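Local coordinates for uncharacterized protein (PDB 3ESM) that is functionally uncharacterised but, as an immunoglobulin-like domain of the YcnI family and part of a longer membrane protein, may bind copper, at residues 21-26 / 83-88; 40-45 / 59-64; 98-103 / 132-137. The protein carries 2 engineered substitutions. One frame throughout, in Å; residues are numbered along the deposited sequence.

Contact 1: 21-26 / 83-88; sequences TFRVPT and GQFQRF
Two central strands of the four-stranded antiparallel sheet pair here, with F22 bridging F88 and V24 bridging Q86 as hydrogen-bonded pairs, while R23–R87 and P25–F85 are non-hydrogen-bonded pairs. The segment axes run at 159° to each other. F22 N reaches F88 O at 2.8 Å, and V24 N reaches Q86 O at 2.9 Å; each pair is completed by the reciprocal bond. Past the last bridge, T26 N still bonds to Q84 O at 3.0 Å, which extends the pairing into the loop.

The two faces differ in chemistry. On the R23 and F85 face, the guanidinium of R23 lies flat over the ring, the planes only 2° apart. R23 CZ stands 3.9 Å from the ring centroid of F85, displaced toward the rim, a cation-pi stack. An extended chain, with CG anti to the backbone N (chi1 -173°), carries the group there. P25 CB touches the same ring at CE1, 3.6 Å away. On the opposite face, V24 CG2 meets F88 CD2 at 3.6 Å, and the F88 ring meets W54 edge-to-face and also touches W71. F22, V24 and F88 are buried on this face, while the R23–F85 stack lies on the more solvent-exposed one, where the ring gives the arginine's charge an apolar, polarisable partner.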
loop_
_atom_site.group_PDB
_atom_site.type_symbol
_atom_site.label_atom_id
_atom_site.label_comp_id
_atom_site.label_asym_id
_atom_site.label_seq_id
_atom_site.Cartn_x
_atom_site.Cartn_y
_atom_site.Cartn_z
ATOM N N THR A 21 4.393 -3.020 18.851
ATOM C CA THR A 21 3.266 -3.759 18.306
ATOM C C THR A 21 2.261 -2.754 17.791
ATOM O O THR A 21 1.815 -1.890 18.548
ATOM C CB THR A 21 2.591 -4.601 19.395
ATOM O OG1 THR A 21 3.447 -5.688 19.784
ATOM C CG2 THR A 21 1.236 -5.153 18.891
ATOM N N PHE A 22 1.913 -2.844 16.504
ATOM C CA PHE A 22 0.882 -1.981 15.898
ATOM C C PHE A 22 -0.390 -2.790 15.790
ATOM O O PHE A 22 -0.398 -3.830 15.137
ATOM C CB PHE A 22 1.318 -1.488 14.512
ATOM C CG PHE A 22 2.519 -0.608 14.567
ATOM C CD1 PHE A 22 2.389 0.732 14.905
ATOM C CD2 PHE A 22 3.778 -1.122 14.317
ATOM C CE1 PHE A 22 3.509 1.548 14.987
ATOM C CE2 PHE A 22 4.922 -0.309 14.401
ATOM C CZ PHE A 22 4.785 1.016 14.753
ATOM N N ARG A 23 -1.450 -2.345 16.466
ATOM C CA ARG A 23 -2.711 -3.074 16.413
ATOM C C ARG A 23 -3.622 -2.285 15.507
ATOM O O ARG A 23 -3.921 -1.118 15.773
ATOM C CB ARG A 23 -3.323 -3.213 17.804
ATOM C CG ARG A 23 -4.541 -4.114 17.828
ATOM C CD ARG A 23 -5.004 -4.376 19.262
ATOM N NE ARG A 23 -5.986 -5.446 19.286
ATOM C CZ ARG A 23 -7.268 -5.265 19.559
ATOM N NH1 ARG A 23 -7.707 -4.051 19.857
ATOM N NH2 ARG A 23 -8.105 -6.303 19.551
ATOM N N VAL A 24 -4.053 -2.933 14.428
ATOM C CA VAL A 24 -4.773 -2.275 13.353
ATOM C C VAL A 24 -6.203 -2.781 13.198
ATOM O O VAL A 24 -6.411 -3.987 13.004
ATOM C CB VAL A 24 -4.057 -2.575 12.037
ATOM C CG1 VAL A 24 -4.798 -1.930 10.835
ATOM C CG2 VAL A 24 -2.572 -2.124 12.150
ATOM N N PRO A 25 -7.187 -1.867 13.249
ATOM C CA PRO A 25 -8.585 -2.287 13.107
ATOM C C PRO A 25 -9.000 -2.296 11.660
ATOM O O PRO A 25 -8.626 -1.405 10.931
ATOM C CB PRO A 25 -9.348 -1.148 13.768
ATOM C CG PRO A 25 -8.503 0.089 13.423
ATOM C CD PRO A 25 -7.073 -0.419 13.533
ATOM N N THR A 26 -9.820 -3.269 11.258
ATOM C CA THR A 26 -10.410 -3.226 9.934
ATOM C C THR A 26 -11.713 -2.443 9.997
ATOM O O THR A 26 -12.708 -2.926 10.527
ATOM C CB THR A 26 -10.597 -4.665 9.378
ATOM O OG1 THR A 26 -9.296 -5.225 9.149
ATOM C CG2 THR A 26 -11.333 -4.645 8.055
ATOM N N GLY A 83 -14.255 -5.771 11.151
ATOM C CA GLY A 83 -14.527 -5.894 12.569
ATOM C C GLY A 83 -13.426 -6.507 13.399
ATOM O O GLY A 83 -13.521 -6.504 14.632
ATOM N N GLN A 84 -12.384 -7.028 12.749
ATOM C CA GLN A 84 -11.296 -7.702 13.463
ATOM C C GLN A 84 -10.101 -6.769 13.548
ATOM O O GLN A 84 -10.036 -5.771 12.815
ATOM C CB GLN A 84 -10.877 -8.990 12.751
ATOM C CG GLN A 84 -11.989 -10.025 12.603
ATOM C CD GLN A 84 -12.284 -10.717 13.900
ATOM O OE1 GLN A 84 -11.373 -11.044 14.668
ATOM N NE2 GLN A 84 -13.570 -10.952 14.165
ATOM N N PHE A 85 -9.157 -7.127 14.413
ATOM C CA PHE A 85 -7.921 -6.376 14.589
ATOM C C PHE A 85 -6.781 -7.314 14.254
ATOM O O PHE A 85 -6.917 -8.532 14.350
ATOM C CB PHE A 85 -7.790 -5.941 16.059
ATOM C CG PHE A 85 -8.822 -4.923 16.488
ATOM C CD1 PHE A 85 -8.468 -3.600 16.667
ATOM C CD2 PHE A 85 -10.139 -5.297 16.706
ATOM C CE1 PHE A 85 -9.414 -2.663 17.050
ATOM C CE2 PHE A 85 -11.085 -4.371 17.090
ATOM C CZ PHE A 85 -10.723 -3.052 17.266
ATOM N N GLN A 86 -5.635 -6.769 13.877
ATOM C CA GLN A 86 -4.455 -7.608 13.692
ATOM C C GLN A 86 -3.256 -6.882 14.270
ATOM O O GLN A 86 -3.155 -5.665 14.100
ATOM C CB GLN A 86 -4.211 -7.844 12.196
ATOM C CG GLN A 86 -2.858 -8.464 11.897
ATOM C CD GLN A 86 -2.826 -9.905 12.286
ATOM O OE1 GLN A 86 -3.735 -10.672 11.927
ATOM N NE2 GLN A 86 -1.798 -10.303 13.031
ATOM N N ARG A 87 -2.355 -7.621 14.924
ATOM C CA ARG A 87 -1.094 -7.058 15.401
ATOM C C ARG A 87 0.039 -7.255 14.390
ATOM O O ARG A 87 0.166 -8.316 13.766
ATOM C CB ARG A 87 -0.686 -7.676 16.742
ATOM C CG ARG A 87 -1.609 -7.383 17.906
ATOM C CD ARG A 87 -1.128 -8.193 19.127
ATOM N NE ARG A 87 -0.828 -9.573 18.726
ATOM C CZ ARG A 87 0.399 -10.098 18.654
ATOM N NH1 ARG A 87 1.469 -9.375 18.982
ATOM N NH2 ARG A 87 0.563 -11.365 18.265
ATOM N N PHE A 88 0.834 -6.213 14.210
ATOM C CA PHE A 88 1.984 -6.255 13.320
ATOM C C PHE A 88 3.135 -5.830 14.221
ATOM O O PHE A 88 3.096 -4.732 14.810
ATOM C CB PHE A 88 1.795 -5.238 12.197
ATOM C CG PHE A 88 0.671 -5.570 11.267
ATOM C CD1 PHE A 88 0.892 -6.369 10.153
ATOM C CD2 PHE A 88 -0.609 -5.074 11.503
ATOM C CE1 PHE A 88 -0.148 -6.678 9.286
ATOM C CE2 PHE A 88 -1.650 -5.384 10.635
ATOM C CZ PHE A 88 -1.410 -6.183 9.541
#

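Contact 2: 40-45 / 59-64; sequences LPNVRS and DRNDKS. With SO4 (sulfate ion), chain B.
This is a surface contact, in which R60 and R44 reach across between two strand ends of the immunoglobulin-like fold, and it is made by side chains bonding to backbone carbonyls. Strands 33-43 and 54-60 both pair with strand 66-73 rather than with each other, and the nearest CA atoms, those of R44 and S64, are still 6.9 Å apart. The end of the first strand is irregular: N42 and V43 both face A66 in a G1 bulge, then, where the chain passes to strand 45-48, R44 and S45 both face G93 of strand 85-93 in a classic bulge. The other segment closes with a type I turn from N61 to S64, whose S64 N bonds to N61 O.

R60 bridges the two. Its NH1 donates to R44 O at 2.9 Å, with the oxygen in the guanidinium plane, although the donor stands 46° out of the carbonyl plane. The same NH1 also bonds to S64 O at 3.0 Å, so one nitrogen ties the bulge to the turn. R44, bent at chi2 and chi3, turns NH2 toward K63 O, but the modelled distance is very short and its exact geometry doubtful. A sulfate, probably from the crystallisation liquor, joins the same cluster and is also bonded by A46 N: its O2 accepts from R60 NH2 at 3.0 Å, and its O3 accepts from S45 OG at 2.6 Å.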
loop_
_atom_site.group_PDB
_atom_site.type_symbol
_atom_site.label_atom_id
_atom_site.label_comp_id
_atom_site.label_asym_id
_atom_site.label_seq_id
_atom_site.Cartn_x
_atom_site.Cartn_y
_atom_site.Cartn_z
ATOM N N LEU A 40 9.228 4.376 9.719
ATOM C CA LEU A 40 10.060 4.192 10.908
ATOM C C LEU A 40 11.022 5.347 11.054
ATOM O O LEU A 40 11.377 5.992 10.087
ATOM C CB LEU A 40 10.894 2.899 10.853
ATOM C CG LEU A 40 10.052 1.622 10.717
ATOM C CD1 LEU A 40 10.973 0.436 10.415
ATOM C CD2 LEU A 40 9.283 1.379 12.011
ATOM N N PRO A 41 11.455 5.585 12.287
ATOM C CA PRO A 41 12.224 6.790 12.508
ATOM C C PRO A 41 13.728 6.540 12.197
ATOM O O PRO A 41 14.628 6.757 13.042
ATOM C CB PRO A 41 11.963 7.101 13.988
ATOM C CG PRO A 41 11.645 5.778 14.620
ATOM C CD PRO A 41 10.940 4.983 13.517
ATOM N N ASN A 42 13.983 6.060 10.983
ATOM C CA ASN A 42 15.347 5.933 10.502
ATOM C C ASN A 42 16.245 5.255 11.519
ATOM O O ASN A 42 17.299 5.801 11.871
ATOM C CB ASN A 42 15.905 7.300 10.153
ATOM C CG ASN A 42 15.266 7.915 8.905
ATOM O OD1 ASN A 42 15.781 8.902 8.350
ATOM N ND2 ASN A 42 14.151 7.358 8.470
ATOM N N VAL A 43 15.854 4.061 11.947
ATOM C CA VAL A 43 16.550 3.301 12.995
ATOM C C VAL A 43 17.647 2.420 12.430
ATOM O O VAL A 43 17.577 1.995 11.281
ATOM C CB VAL A 43 15.561 2.417 13.809
ATOM C CG1 VAL A 43 14.586 3.302 14.591
ATOM C CG2 VAL A 43 14.782 1.487 12.875
ATOM N N ARG A 44 18.669 2.124 13.226
ATOM C CA ARG A 44 19.735 1.244 12.741
ATOM C C ARG A 44 19.230 -0.189 12.585
ATOM O O ARG A 44 19.616 -0.912 11.645
ATOM C CB ARG A 44 20.921 1.232 13.715
ATOM C CG ARG A 44 21.522 2.552 14.015
ATOM C CD ARG A 44 22.709 2.816 13.099
ATOM N NE ARG A 44 22.419 2.295 11.769
ATOM C CZ ARG A 44 22.901 2.796 10.637
ATOM N NH1 ARG A 44 23.715 3.846 10.660
ATOM N NH2 ARG A 44 22.555 2.243 9.486
ATOM N N SER A 45 18.398 -0.623 13.532
ATOM C CA SER A 45 17.979 -2.004 13.580
ATOM C C SER A 45 16.463 -2.065 13.454
ATOM O O SER A 45 15.772 -1.261 14.081
ATOM C CB SER A 45 18.387 -2.635 14.906
ATOM O OG SER A 45 17.942 -3.984 14.950
ATOM N N ASP A 59 12.480 -1.495 4.401
ATOM C CA ASP A 59 13.229 -0.686 3.427
ATOM C C ASP A 59 14.316 0.146 4.121
ATOM O O ASP A 59 14.143 0.570 5.256
ATOM C CB ASP A 59 12.305 0.227 2.647
ATOM C CG ASP A 59 11.590 -0.533 1.514
ATOM O OD1 ASP A 59 12.166 -0.599 0.397
ATOM O OD2 ASP A 59 10.511 -1.091 1.767
ATOM N N ARG A 60 15.435 0.359 3.440
ATOM C CA ARG A 60 16.579 1.027 4.082
ATOM C C ARG A 60 17.028 2.189 3.210
ATOM O O ARG A 60 16.804 2.197 2.002
ATOM C CB ARG A 60 17.738 0.037 4.209
ATOM C CG ARG A 60 17.393 -1.249 4.929
ATOM C CD ARG A 60 17.957 -1.219 6.319
ATOM N NE ARG A 60 17.585 -2.385 7.107
ATOM C CZ ARG A 60 17.872 -2.512 8.391
ATOM N NH1 ARG A 60 18.544 -1.550 9.001
ATOM N NH2 ARG A 60 17.485 -3.592 9.062
ATOM N N ASN A 61 17.651 3.185 3.816
ATOM C CA ASN A 61 18.246 4.257 3.020
ATOM C C ASN A 61 19.745 4.016 2.808
ATOM O O ASN A 61 20.264 2.948 3.149
ATOM C CB ASN A 61 17.983 5.616 3.669
ATOM C CG ASN A 61 18.652 5.765 5.012
ATOM O OD1 ASN A 61 19.502 4.949 5.400
ATOM N ND2 ASN A 61 18.249 6.812 5.763
ATOM N N ASP A 62 20.428 5.035 2.278
ATOM C CA ASP A 62 21.842 4.925 1.902
ATOM C C ASP A 62 22.721 4.695 3.133
ATOM O O ASP A 62 23.827 4.135 3.040
ATOM C CB ASP A 62 22.288 6.202 1.179
ATOM C CG ASP A 62 21.842 7.476 1.910
ATOM O OD1 ASP A 62 21.264 7.367 3.022
ATOM O OD2 ASP A 62 22.049 8.595 1.373
ATOM N N LYS A 63 22.243 5.130 4.293
ATOM C CA LYS A 63 23.006 4.943 5.519
ATOM C C LYS A 63 22.669 3.624 6.207
ATOM O O LYS A 63 23.130 3.358 7.331
ATOM C CB LYS A 63 22.760 6.108 6.482
ATOM C CG LYS A 63 23.043 7.461 5.891
ATOM C CD LYS A 63 22.696 8.579 6.884
ATOM C CE LYS A 63 23.021 9.952 6.302
ATOM N NZ LYS A 63 22.075 10.321 5.203
ATOM N N SER A 64 21.835 2.807 5.561
ATOM C CA SER A 64 21.477 1.495 6.101
ATOM C C SER A 64 20.512 1.581 7.273
ATOM O O SER A 64 20.357 0.627 8.034
ATOM C CB SER A 64 22.730 0.713 6.498
ATOM O OG SER A 64 23.536 0.523 5.339
HETATM S S SO4 B . 19.090 -5.400 11.958
HETATM O O1 SO4 B . 19.234 -6.744 11.382
HETATM O O2 SO4 B . 17.748 -4.866 11.718
HETATM O O3 SO4 B . 19.375 -5.517 13.385
HETATM O O4 SO4 B . 20.010 -4.478 11.291
#

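Contact 3: 98-103 / 132-137; sequences AETVSF and APTLTL
V101 and L135 form the hydrogen-bonded pair at the middle of this antiparallel contact. V101 N meets L135 O at 3.0 Å, and the return bond from L135 N to V101 O is nearly straight, 170° at the hydrogen. Backbone bonds from L137 N to E99 O and from F103 N to P133 O continue the pattern on either side of this pair.

Side chains divide between two faces. On the V101 and L135 face, CG1 of V101 sits between its backbone N and carbonyl carbon (chi1 57°), which brings it to L137 CD1 at 3.7 Å and within packing distance of L135 CB. L135 CD1 in turn meets the edge of the F103 ring, 3.8 Å from CE2. Where the pairing ends, P133 CD comes close to F103 O, 3.2 Å away. On the other face, the non-hydrogen-bonded pair S102–T134 brings two hydroxyls together, S102 OG and T134 OG1 lying 2.7 Å apart, close enough for a hydrogen bond whose proton is not settled. T134 OG1 donates to A132 O at 2.9 Å, from above the carbonyl plane, which ties the hydroxyl pair to the strand's entry.

Farther out, F22 meets the F103 ring edge-to-face, P41 and V38 of strand 33-43 pack against F103, and A7 touches both P133 and L135. The backbone bonds set the short strand 134-136 against strand 100-109, and its apolar side enters the core between the facing sheets of an immunoglobulin-like beta sandwich.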
loop_
_atom_site.group_PDB
_atom_site.type_symbol
_atom_site.label_atom_id
_atom_site.label_comp_id
_atom_site.label_asym_id
_atom_site.label_seq_id
_atom_site.Cartn_x
_atom_site.Cartn_y
_atom_site.Cartn_z
ATOM N N ALA A 98 14.119 11.812 21.809
ATOM C CA ALA A 98 13.005 12.749 21.778
ATOM C C ALA A 98 11.968 12.265 22.785
ATOM O O ALA A 98 11.931 11.088 23.132
ATOM C CB ALA A 98 12.402 12.807 20.380
ATOM N N GLU A 99 11.136 13.182 23.282
ATOM C CA GLU A 99 10.089 12.814 24.191
ATOM C C GLU A 99 9.039 11.984 23.497
ATOM O O GLU A 99 8.425 11.141 24.108
ATOM C CB GLU A 99 9.380 14.072 24.719
ATOM C CG GLU A 99 10.251 14.959 25.600
ATOM C CD GLU A 99 11.329 15.727 24.845
ATOM O OE1 GLU A 99 11.120 16.110 23.650
ATOM O OE2 GLU A 99 12.395 15.961 25.482
ATOM N N THR A 100 8.824 12.272 22.227
ATOM C CA THR A 100 7.743 11.626 21.491
ATOM C C THR A 100 8.228 11.170 20.122
ATOM O O THR A 100 9.005 11.862 19.485
ATOM C CB THR A 100 6.602 12.609 21.244
ATOM O OG1 THR A 100 6.369 13.359 22.454
ATOM C CG2 THR A 100 5.353 11.839 20.871
ATOM N N VAL A 101 7.763 10.008 19.669
ATOM C CA VAL A 101 8.025 9.592 18.270
ATOM C C VAL A 101 6.737 9.083 17.617
ATOM O O VAL A 101 5.957 8.397 18.274
ATOM C CB VAL A 101 9.122 8.505 18.201
ATOM C CG1 VAL A 101 8.761 7.289 19.048
ATOM C CG2 VAL A 101 9.470 8.122 16.712
ATOM N N SER A 102 6.510 9.434 16.356
ATOM C CA SER A 102 5.293 8.982 15.665
ATOM C C SER A 102 5.685 8.021 14.556
ATOM O O SER A 102 6.805 8.086 14.045
ATOM C CB SER A 102 4.456 10.141 15.130
ATOM O OG SER A 102 3.958 10.876 16.282
ATOM N N PHE A 103 4.707 7.203 14.161
ATOM C CA PHE A 103 4.897 6.194 13.114
ATOM C C PHE A 103 3.769 6.307 12.101
ATOM O O PHE A 103 2.843 5.528 12.127
ATOM C CB PHE A 103 4.920 4.788 13.706
ATOM C CG PHE A 103 5.946 4.585 14.773
ATOM C CD1 PHE A 103 7.226 4.140 14.462
ATOM C CD2 PHE A 103 5.627 4.826 16.101
ATOM C CE1 PHE A 103 8.190 3.929 15.470
ATOM C CE2 PHE A 103 6.578 4.619 17.126
ATOM C CZ PHE A 103 7.867 4.176 16.805
ATOM N N ALA A 132 -1.453 9.574 13.336
ATOM C CA ALA A 132 -0.315 8.640 13.357
ATOM C C ALA A 132 -0.150 8.034 14.736
ATOM O O ALA A 132 -0.186 8.763 15.748
ATOM C CB ALA A 132 0.968 9.382 12.971
ATOM N N PRO A 133 0.052 6.703 14.815
ATOM C CA PRO A 133 0.346 6.067 16.085
ATOM C C PRO A 133 1.609 6.679 16.709
ATOM O O PRO A 133 2.588 6.927 16.000
ATOM C CB PRO A 133 0.607 4.607 15.720
ATOM C CG PRO A 133 0.437 4.481 14.290
ATOM C CD PRO A 133 0.066 5.765 13.671
ATOM N N THR A 134 1.585 6.901 18.011
ATOM C CA THR A 134 2.661 7.665 18.643
ATOM C C THR A 134 3.080 7.003 19.937
ATOM O O THR A 134 2.247 6.359 20.610
ATOM C CB THR A 134 2.195 9.165 18.840
ATOM O OG1 THR A 134 1.912 9.756 17.562
ATOM C CG2 THR A 134 3.271 9.991 19.528
ATOM N N LEU A 135 4.370 7.094 20.271
ATOM C CA LEU A 135 4.868 6.609 21.567
ATOM C C LEU A 135 5.498 7.737 22.361
ATOM O O LEU A 135 6.119 8.609 21.786
ATOM C CB LEU A 135 5.962 5.561 21.397
ATOM C CG LEU A 135 5.624 4.189 20.823
ATOM C CD1 LEU A 135 6.937 3.415 20.664
ATOM C CD2 LEU A 135 4.679 3.475 21.759
ATOM N N THR A 136 5.333 7.679 23.680
ATOM C CA THR A 136 6.095 8.519 24.612
ATOM C C THR A 136 7.312 7.762 25.028
ATOM O O THR A 136 7.224 6.581 25.348
ATOM C CB THR A 136 5.284 8.794 25.875
ATOM O OG1 THR A 136 4.318 9.786 25.554
ATOM C CG2 THR A 136 6.202 9.274 27.018
ATOM N N LEU A 137 8.452 8.438 25.043
ATOM C CA LEU A 137 9.695 7.761 25.337
ATOM C C LEU A 137 10.256 8.216 26.661
ATOM O O LEU A 137 10.449 9.415 26.867
ATOM C CB LEU A 137 10.701 8.028 24.231
ATOM C CG LEU A 137 10.184 7.545 22.880
ATOM C CD1 LEU A 137 11.180 7.986 21.805
ATOM C CD2 LEU A 137 9.978 6.039 22.865
#

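Overall arrangement
The contacts sample both sheets of the sandwich. Contact 1 belongs to the four-stranded sheet through strands 18-25 and 85-93; contact 3 lies in the other sheet, and contact 2 sits where the chain passes from strand 33-43 of that sheet to strand 45-48 of the first. Along the chain, both segments of contact 2 fall between those of contact 1, and contact 3 follows. The centres of contacts 1 and 2 are about 24 Å apart and the two contacts do not touch; contact 3 is about 18 Å and about 17 Å from them, centre to centre. F103 of contact 3 reaches the other sheet at F22, while P41 joins it to contact 2. Two sheets thus pack face to face, with a polar, solvent-facing contact at one end.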